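PDB 5J6P: kinetochore protein mis18 from Schizosaccharomyces pombe, which helps recruit and maintain the centromeric histone CENP-A at kinetochores and keeps histones deacetylated in the central core of centromeres. Local coordinates for residues H26-A37 with I84-L95. Sequence-based numbering, arbitrary orientation.
Sequences HREYLSFTLSDA and IRDMYTFSMDKL
F32 lays one face of its ring over the CB of F90, which sits 3.9 Å from the F32 ring centroid and is displaced toward the rim. The two phenyl planes are inclined at 39°, an oblique aromatic pair. F32 reaches this position with CG between its own backbone N and carbonyl carbon (chi1 68°), while CG of M92 meets the ring edge and CG of L95 lies 4.0 Å from F32 CZ. On the same side of the sheet, L34 turns its CD2 branch to F90 CE2 at 3.7 Å; beyond the strand end, the CB of A37 stands almost exactly on the normal of the Y88 ring, 4.0 Å above its centre. Strands 31-34 and 88-91 are antiparallel neighbours in the larger sheet of the zinc-binding Mis18 (Yippee-like, beta-tent) domain; between these two strands, F32/F90 and L34/Y88 are the hydrogen-bonded pairs, the F90 N to F32 O bond measuring 2.7 Å. F7 and V16 of the smaller sheet pack on F32 and F90 respectively, so this apolar face lies between the two sheets. Across the opposite face, T33 OG1 and T89 OG1 lie 3.4 Å apart in a weak hydrogen bond. Nearby, I84 CD1 meets the H26 ring at its edge, 3.5 Å from H26 NE2.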
ATOM      1  N   HIS A  26       2.136  15.677 -14.536  1.00 98.56           N
ATOM      2  CA  HIS A  26       2.493  17.100 -14.784  1.00 95.40           C
ATOM      3  C   HIS A  26       3.299  17.748 -13.673  1.00 94.91           C
ATOM      4  O   HIS A  26       2.772  18.124 -12.617  1.00 97.98           O
ATOM      5  CB  HIS A  26       1.232  17.963 -14.961  1.00 99.59           C
ATOM      6  CG  HIS A  26       0.239  17.391 -15.913  1.00 97.45           C
ATOM      7  ND1 HIS A  26       0.055  17.890 -17.182  1.00 92.70           N
ATOM      8  CD2 HIS A  26      -0.613  16.347 -15.787  1.00104.62           C
ATOM      9  CE1 HIS A  26      -0.872  17.179 -17.799  1.00 97.05           C
ATOM     10  NE2 HIS A  26      -1.294  16.240 -16.974  1.00102.23           N
ATOM     11  N   ARG A  27       4.563  17.975 -13.947  1.00 92.68           N
ATOM     12  CA  ARG A  27       5.457  18.471 -12.921  1.00103.52           C
ATOM     13  C   ARG A  27       5.045  19.858 -12.431  1.00 99.53           C
ATOM     14  O   ARG A  27       5.191  20.176 -11.248  1.00103.98           O
ATOM     15  CB  ARG A  27       6.910  18.486 -13.433  1.00117.52           C
ATOM     16  CG  ARG A  27       7.452  17.111 -13.812  1.00122.31           C
ATOM     17  CD  ARG A  27       8.923  17.156 -14.226  1.00135.78           C
ATOM     18  NE  ARG A  27       9.663  16.016 -13.672  1.00142.02           N
ATOM     19  CZ  ARG A  27      10.886  15.620 -14.036  1.00134.95           C
ATOM     20  NH1 ARG A  27      11.582  16.251 -14.986  1.00131.83           N
ATOM     21  NH2 ARG A  27      11.421  14.563 -13.429  1.00130.03           N
ATOM     22  N   GLU A  28       4.487  20.664 -13.326  1.00108.51           N
ATOM     23  CA  GLU A  28       4.235  22.087 -13.048  1.00112.56           C
ATOM     24  C   GLU A  28       3.016  22.177 -12.116  1.00111.00           C
ATOM     25  O   GLU A  28       2.914  23.116 -11.322  1.00 93.84           O
ATOM     26  CB  GLU A  28       4.023  22.925 -14.338  1.00120.38           C
ATOM     27  CG  GLU A  28       4.755  22.448 -15.606  1.00133.25           C
ATOM     28  CD  GLU A  28       4.031  21.324 -16.374  1.00139.62           C
ATOM     29  OE1 GLU A  28       4.707  20.362 -16.816  1.00142.80           O
ATOM     30  OE2 GLU A  28       2.787  21.376 -16.516  1.00130.97           O
ATOM     31  N   TYR A  29       2.110  21.192 -12.200  1.00105.80           N
ATOM     32  CA  TYR A  29       0.995  21.074 -11.239  1.00109.20           C
ATOM     33  C   TYR A  29       1.255  20.115 -10.044  1.00103.23           C
ATOM     34  O   TYR A  29       0.395  19.957  -9.184  1.00 90.49           O
ATOM     35  CB  TYR A  29      -0.294  20.723 -11.990  1.00109.74           C
ATOM     36  CG  TYR A  29      -0.563  21.731 -13.079  1.00113.54           C
ATOM     37  CD1 TYR A  29      -0.857  23.065 -12.756  1.00114.93           C
ATOM     38  CD2 TYR A  29      -0.461  21.381 -14.432  1.00105.76           C
ATOM     39  CE1 TYR A  29      -1.066  24.018 -13.742  1.00107.58           C
ATOM     40  CE2 TYR A  29      -0.676  22.326 -15.422  1.00107.74           C
ATOM     41  CZ  TYR A  29      -0.978  23.640 -15.067  1.00113.03           C
ATOM     42  OH  TYR A  29      -1.187  24.581 -16.040  1.00113.21           O
ATOM     43  N   LEU A  30       2.452  19.531  -9.969  1.00100.99           N
ATOM     44  CA  LEU A  30       2.822  18.593  -8.915  1.00 96.67           C
ATOM     45  C   LEU A  30       1.681  17.605  -8.725  1.00 81.38           C
ATOM     46  O   LEU A  30       1.209  17.426  -7.606  1.00 76.86           O
ATOM     47  CB  LEU A  30       3.173  19.341  -7.611  1.00103.81           C
ATOM     48  CG  LEU A  30       4.294  20.417  -7.679  1.00109.67           C
ATOM     49  CD1 LEU A  30       3.875  21.697  -6.951  1.00109.95           C
ATOM     50  CD2 LEU A  30       5.662  19.927  -7.181  1.00 98.44           C
ATOM     51  N   SER A  31       1.253  17.008  -9.850  1.00 74.89           N
ATOM     52  CA  SER A  31       0.087  16.107  -9.968  1.00 76.01           C
ATOM     53  C   SER A  31       0.407  14.886 -10.833  1.00 76.12           C
ATOM     54  O   SER A  31       1.399  14.893 -11.560  1.00 79.53           O
ATOM     55  CB  SER A  31      -1.094  16.828 -10.633  1.00 77.94           C
ATOM     56  OG  SER A  31      -1.196  16.554 -12.037  1.00 83.08           O
ATOM     57  N   PHE A  32      -0.448  13.859 -10.784  1.00 71.89           N
ATOM     58  CA  PHE A  32      -0.347  12.708 -11.720  1.00 75.40           C
ATOM     59  C   PHE A  32      -1.714  12.074 -11.935  1.00 70.12           C
ATOM     60  O   PHE A  32      -2.616  12.268 -11.161  1.00 80.84           O
ATOM     61  CB  PHE A  32       0.672  11.652 -11.246  1.00 78.77           C
ATOM     62  CG  PHE A  32       0.255  10.914 -10.000  1.00 79.92           C
ATOM     63  CD1 PHE A  32       0.565  11.418  -8.727  1.00 80.54           C
ATOM     64  CD2 PHE A  32      -0.459   9.733 -10.089  1.00 72.59           C
ATOM     65  CE1 PHE A  32       0.170  10.745  -7.573  1.00 75.70           C
ATOM     66  CE2 PHE A  32      -0.874   9.071  -8.932  1.00 77.33           C
ATOM     67  CZ  PHE A  32      -0.557   9.573  -7.679  1.00 71.12           C
ATOM     68  N   THR A  33      -1.876  11.286 -12.976  1.00 71.40           N
ATOM     69  CA  THR A  33      -3.216  11.020 -13.455  1.00 74.04           C
ATOM     70  C   THR A  33      -3.357   9.550 -13.828  1.00 71.09           C
ATOM     71  O   THR A  33      -2.470   8.990 -14.445  1.00 71.49           O
ATOM     72  CB  THR A  33      -3.564  11.986 -14.641  1.00 77.91           C
ATOM     73  OG1 THR A  33      -3.319  13.373 -14.262  1.00 71.32           O
ATOM     74  CG2 THR A  33      -5.014  11.795 -15.098  1.00 68.95           C
ATOM     75  N   LEU A  34      -4.487   8.963 -13.435  1.00 64.99           N
ATOM     76  CA  LEU A  34      -4.716   7.541 -13.481  1.00 73.70           C
ATOM     77  C   LEU A  34      -6.078   7.316 -14.083  1.00 70.96           C
ATOM     78  O   LEU A  34      -6.981   8.082 -13.831  1.00 72.20           O
ATOM     79  CB  LEU A  34      -4.735   6.943 -12.049  1.00 78.90           C
ATOM     80  CG  LEU A  34      -3.551   6.265 -11.313  1.00 84.13           C
ATOM     81  CD1 LEU A  34      -2.257   7.068 -11.319  1.00 82.31           C
ATOM     82  CD2 LEU A  34      -3.948   5.940  -9.870  1.00 80.07           C
ATOM     83  N   SER A  35      -6.221   6.211 -14.793  1.00 72.75           N
ATOM     84  CA  SER A  35      -7.434   5.836 -15.470  1.00 76.80           C
ATOM     85  C   SER A  35      -8.302   4.954 -14.616  1.00 84.30           C
ATOM     86  O   SER A  35      -9.422   4.567 -15.025  1.00 80.21           O
ATOM     87  CB  SER A  35      -7.073   5.060 -16.742  1.00 83.93           C
ATOM     88  OG  SER A  35      -6.434   3.826 -16.435  1.00 83.83           O
ATOM     89  N   ASP A  36      -7.769   4.550 -13.465  1.00 88.77           N
ATOM     90  CA  ASP A  36      -8.574   3.784 -12.522  1.00 93.37           C
ATOM     91  C   ASP A  36      -8.113   3.974 -11.091  1.00 85.42           C
ATOM     92  O   ASP A  36      -6.942   4.289 -10.839  1.00 84.16           O
ATOM     93  CB  ASP A  36      -8.615   2.272 -12.877  1.00 87.21           C
ATOM     94  CG  ASP A  36      -9.908   1.595 -12.393  1.00 94.83           C
ATOM     95  OD1 ASP A  36     -10.723   2.266 -11.717  1.00 90.02           O
ATOM     96  OD2 ASP A  36     -10.126   0.400 -12.685  1.00109.76           O
ATOM     97  N   ALA A  37      -9.055   3.767 -10.167  1.00 75.30           N
ATOM     98  CA  ALA A  37      -8.745   3.715  -8.757  1.00 75.27           C
ATOM     99  C   ALA A  37      -9.585   2.703  -8.066  1.00 68.19           C
ATOM    100  O   ALA A  37     -10.634   2.339  -8.533  1.00 69.30           O
ATOM    101  CB  ALA A  37      -8.972   5.081  -8.130  1.00 84.07           C
ATOM    102  N   ILE A  84      -6.791  13.889 -19.472  1.00 95.88           N
ATOM    103  CA  ILE A  84      -7.155  14.073 -18.083  1.00 85.85           C
ATOM    104  C   ILE A  84      -8.637  13.798 -17.837  1.00 84.32           C
ATOM    105  O   ILE A  84      -9.033  13.393 -16.734  1.00106.46           O
ATOM    106  CB  ILE A  84      -6.859  15.541 -17.657  1.00 84.02           C
ATOM    107  CG1 ILE A  84      -5.413  15.916 -17.892  1.00 89.03           C
ATOM    108  CG2 ILE A  84      -7.074  15.755 -16.191  1.00103.82           C
ATOM    109  CD1 ILE A  84      -4.440  14.783 -17.685  1.00 90.46           C
ATOM    110  N   ARG A  85      -9.456  14.049 -18.840  1.00 78.91           N
ATOM    111  CA  ARG A  85     -10.872  14.230 -18.625  1.00 79.89           C
ATOM    112  C   ARG A  85     -11.502  12.924 -18.273  1.00 70.66           C
ATOM    113  O   ARG A  85     -11.226  11.950 -18.921  1.00 73.65           O
ATOM    114  CB  ARG A  85     -11.547  14.769 -19.877  1.00 90.36           C
ATOM    115  CG  ARG A  85     -13.043  15.028 -19.729  1.00 93.34           C
ATOM    116  CD  ARG A  85     -13.719  14.867 -21.063  1.00 97.71           C
ATOM    117  NE  ARG A  85     -13.463  16.026 -21.903  1.00100.06           N
ATOM    118  CZ  ARG A  85     -13.695  16.092 -23.212  1.00105.96           C
ATOM    119  NH1 ARG A  85     -14.159  15.039 -23.903  1.00 88.60           N
ATOM    120  NH2 ARG A  85     -13.437  17.238 -23.830  1.00110.80           N
ATOM    121  N   ASP A  86     -12.384  12.963 -17.273  1.00 74.89           N
ATOM    122  CA  ASP A  86     -13.001  11.807 -16.634  1.00 77.39           C
ATOM    123  C   ASP A  86     -12.010  10.724 -16.174  1.00 80.52           C
ATOM    124  O   ASP A  86     -12.300   9.501 -16.251  1.00 79.48           O
ATOM    125  CB  ASP A  86     -14.131  11.284 -17.517  1.00 78.59           C
ATOM    126  CG  ASP A  86     -15.260  12.280 -17.626  1.00 86.82           C
ATOM    127  OD1 ASP A  86     -15.211  13.289 -16.881  1.00 83.37           O
ATOM    128  OD2 ASP A  86     -16.188  12.071 -18.441  1.00 94.56           O
ATOM    129  N   MET A  87     -10.865  11.207 -15.675  1.00 69.03           N
ATOM    130  CA  MET A  87      -9.822  10.372 -15.110  1.00 79.37           C
ATOM    131  C   MET A  87      -9.421  10.963 -13.765  1.00 83.04           C
ATOM    132  O   MET A  87      -9.573  12.175 -13.528  1.00 95.79           O
ATOM    133  CB  MET A  87      -8.561  10.290 -15.998  1.00 73.68           C
ATOM    134  CG  MET A  87      -8.768   9.909 -17.442  1.00 77.03           C
ATOM    135  SD  MET A  87      -8.857   8.184 -17.947  1.00 89.87           S
ATOM    136  CE  MET A  87     -10.531   7.646 -17.535  1.00 83.97           C
ATOM    137  N   TYR A  88      -8.815  10.098 -12.950  1.00 78.34           N
ATOM    138  CA  TYR A  88      -8.422  10.416 -11.590  1.00 73.86           C
ATOM    139  C   TYR A  88      -7.095  11.126 -11.555  1.00 61.99           C
ATOM    140  O   TYR A  88      -6.082  10.513 -11.780  1.00 72.61           O
ATOM    141  CB  TYR A  88      -8.353   9.155 -10.722  1.00 67.85           C
ATOM    142  CG  TYR A  88      -9.630   8.343 -10.732  1.00 69.14           C
ATOM    143  CD1 TYR A  88     -10.662   8.598  -9.842  1.00 67.94           C
ATOM    144  CD2 TYR A  88      -9.795   7.308 -11.636  1.00 75.65           C
ATOM    145  CE1 TYR A  88     -11.827   7.825  -9.851  1.00 74.33           C
ATOM    146  CE2 TYR A  88     -10.946   6.541 -11.661  1.00 85.92           C
ATOM    147  CZ  TYR A  88     -11.959   6.795 -10.769  1.00 78.84           C
ATOM    148  OH  TYR A  88     -13.070   5.990 -10.835  1.00 82.50           O
ATOM    149  N   THR A  89      -7.121  12.412 -11.233  1.00 57.51           N
ATOM    150  CA  THR A  89      -5.937  13.245 -11.203  1.00 68.21           C
ATOM    151  C   THR A  89      -5.570  13.570  -9.758  1.00 69.20           C
ATOM    152  O   THR A  89      -6.162  14.438  -9.119  1.00 73.34           O
ATOM    153  CB  THR A  89      -6.159  14.561 -12.011  1.00 73.96           C
ATOM    154  OG1 THR A  89      -6.508  14.249 -13.382  1.00 82.94           O
ATOM    155  CG2 THR A  89      -4.943  15.434 -11.992  1.00 65.79           C
ATOM    156  N   PHE A  90      -4.527  12.902  -9.291  1.00 68.68           N
ATOM    157  CA  PHE A  90      -4.049  12.989  -7.919  1.00 64.40           C
ATOM    158  C   PHE A  90      -2.968  14.015  -7.643  1.00 65.22           C
ATOM    159  O   PHE A  90      -2.090  14.271  -8.448  1.00 75.17           O
ATOM    160  CB  PHE A  90      -3.549  11.606  -7.485  1.00 67.57           C
ATOM    161  CG  PHE A  90      -4.654  10.588  -7.374  1.00 66.32           C
ATOM    162  CD1 PHE A  90      -5.608  10.697  -6.384  1.00 70.29           C
ATOM    163  CD2 PHE A  90      -4.765   9.550  -8.270  1.00 65.92           C
ATOM    164  CE1 PHE A  90      -6.659   9.784  -6.298  1.00 70.13           C
ATOM    165  CE2 PHE A  90      -5.803   8.645  -8.185  1.00 66.16           C
ATOM    166  CZ  PHE A  90      -6.748   8.749  -7.189  1.00 63.12           C
ATOM    167  N   SER A  91      -3.017  14.534  -6.436  1.00 71.49           N
ATOM    168  CA  SER A  91      -2.136  15.569  -5.951  1.00 77.36           C
ATOM    169  C   SER A  91      -0.896  14.898  -5.293  1.00 78.99           C
ATOM    170  O   SER A  91      -1.044  14.167  -4.342  1.00 80.86           O
ATOM    171  CB  SER A  91      -2.981  16.398  -4.960  1.00 78.35           C
ATOM    172  OG  SER A  91      -2.404  17.631  -4.620  1.00 84.43           O
ATOM    173  N   MET A  92       0.318  15.113  -5.802  1.00 80.40           N
ATOM    174  CA  MET A  92       1.499  14.413  -5.255  1.00 80.74           C
ATOM    175  C   MET A  92       1.746  14.795  -3.811  1.00 74.69           C
ATOM    176  O   MET A  92       2.309  14.015  -3.066  1.00 98.06           O
ATOM    177  CB  MET A  92       2.797  14.723  -6.004  1.00 88.20           C
ATOM    178  CG  MET A  92       2.890  14.338  -7.475  1.00105.16           C
ATOM    179  SD  MET A  92       4.137  15.364  -8.340  1.00120.40           S
ATOM    180  CE  MET A  92       4.428  14.397  -9.830  1.00119.78           C
ATOM    181  N   ASP A  93       1.342  15.993  -3.421  1.00 77.01           N
ATOM    182  CA  ASP A  93       1.542  16.480  -2.048  1.00 85.74           C
ATOM    183  C   ASP A  93       0.725  15.727  -1.030  1.00 87.64           C
ATOM    184  O   ASP A  93       0.982  15.823   0.171  1.00 84.69           O
ATOM    185  CB  ASP A  93       1.174  17.979  -1.926  1.00 96.56           C
ATOM    186  CG  ASP A  93       2.401  18.870  -1.805  1.00108.66           C
ATOM    187  OD1 ASP A  93       3.416  18.602  -2.502  1.00108.98           O
ATOM    188  OD2 ASP A  93       2.352  19.832  -1.002  1.00106.47           O
ATOM    189  N   LYS A  94      -0.282  15.019  -1.526  1.00 87.21           N
ATOM    190  CA  LYS A  94      -1.280  14.362  -0.722  1.00 77.41           C
ATOM    191  C   LYS A  94      -1.239  12.861  -0.859  1.00 67.86           C
ATOM    192  O   LYS A  94      -2.016  12.196  -0.228  1.00 71.91           O
ATOM    193  CB  LYS A  94      -2.652  14.883  -1.179  1.00 82.23           C
ATOM    194  CG  LYS A  94      -2.904  16.367  -0.876  1.00 76.93           C
ATOM    195  CD  LYS A  94      -3.351  16.493   0.560  1.00 85.31           C
ATOM    196  CE  LYS A  94      -3.680  17.896   0.989  1.00 90.36           C
ATOM    197  NZ  LYS A  94      -4.235  17.801   2.366  1.00 93.23           N
ATOM    198  N   LEU A  95      -0.360  12.327  -1.690  1.00 67.99           N
ATOM    199  CA  LEU A  95      -0.280  10.885  -1.929  1.00 75.88           C
ATOM    200  C   LEU A  95       1.076  10.425  -1.464  1.00 78.99           C
ATOM    201  O   LEU A  95       1.902  11.247  -1.048  1.00 90.30           O
ATOM    202  CB  LEU A  95      -0.449  10.529  -3.413  1.00 74.47           C
ATOM    203  CG  LEU A  95      -1.845  10.409  -3.991  1.00 74.66           C
ATOM    204  CD1 LEU A  95      -2.501   9.128  -3.576  1.00 76.74           C
ATOM    205  CD2 LEU A  95      -2.715  11.578  -3.575  1.00 83.26           C
TER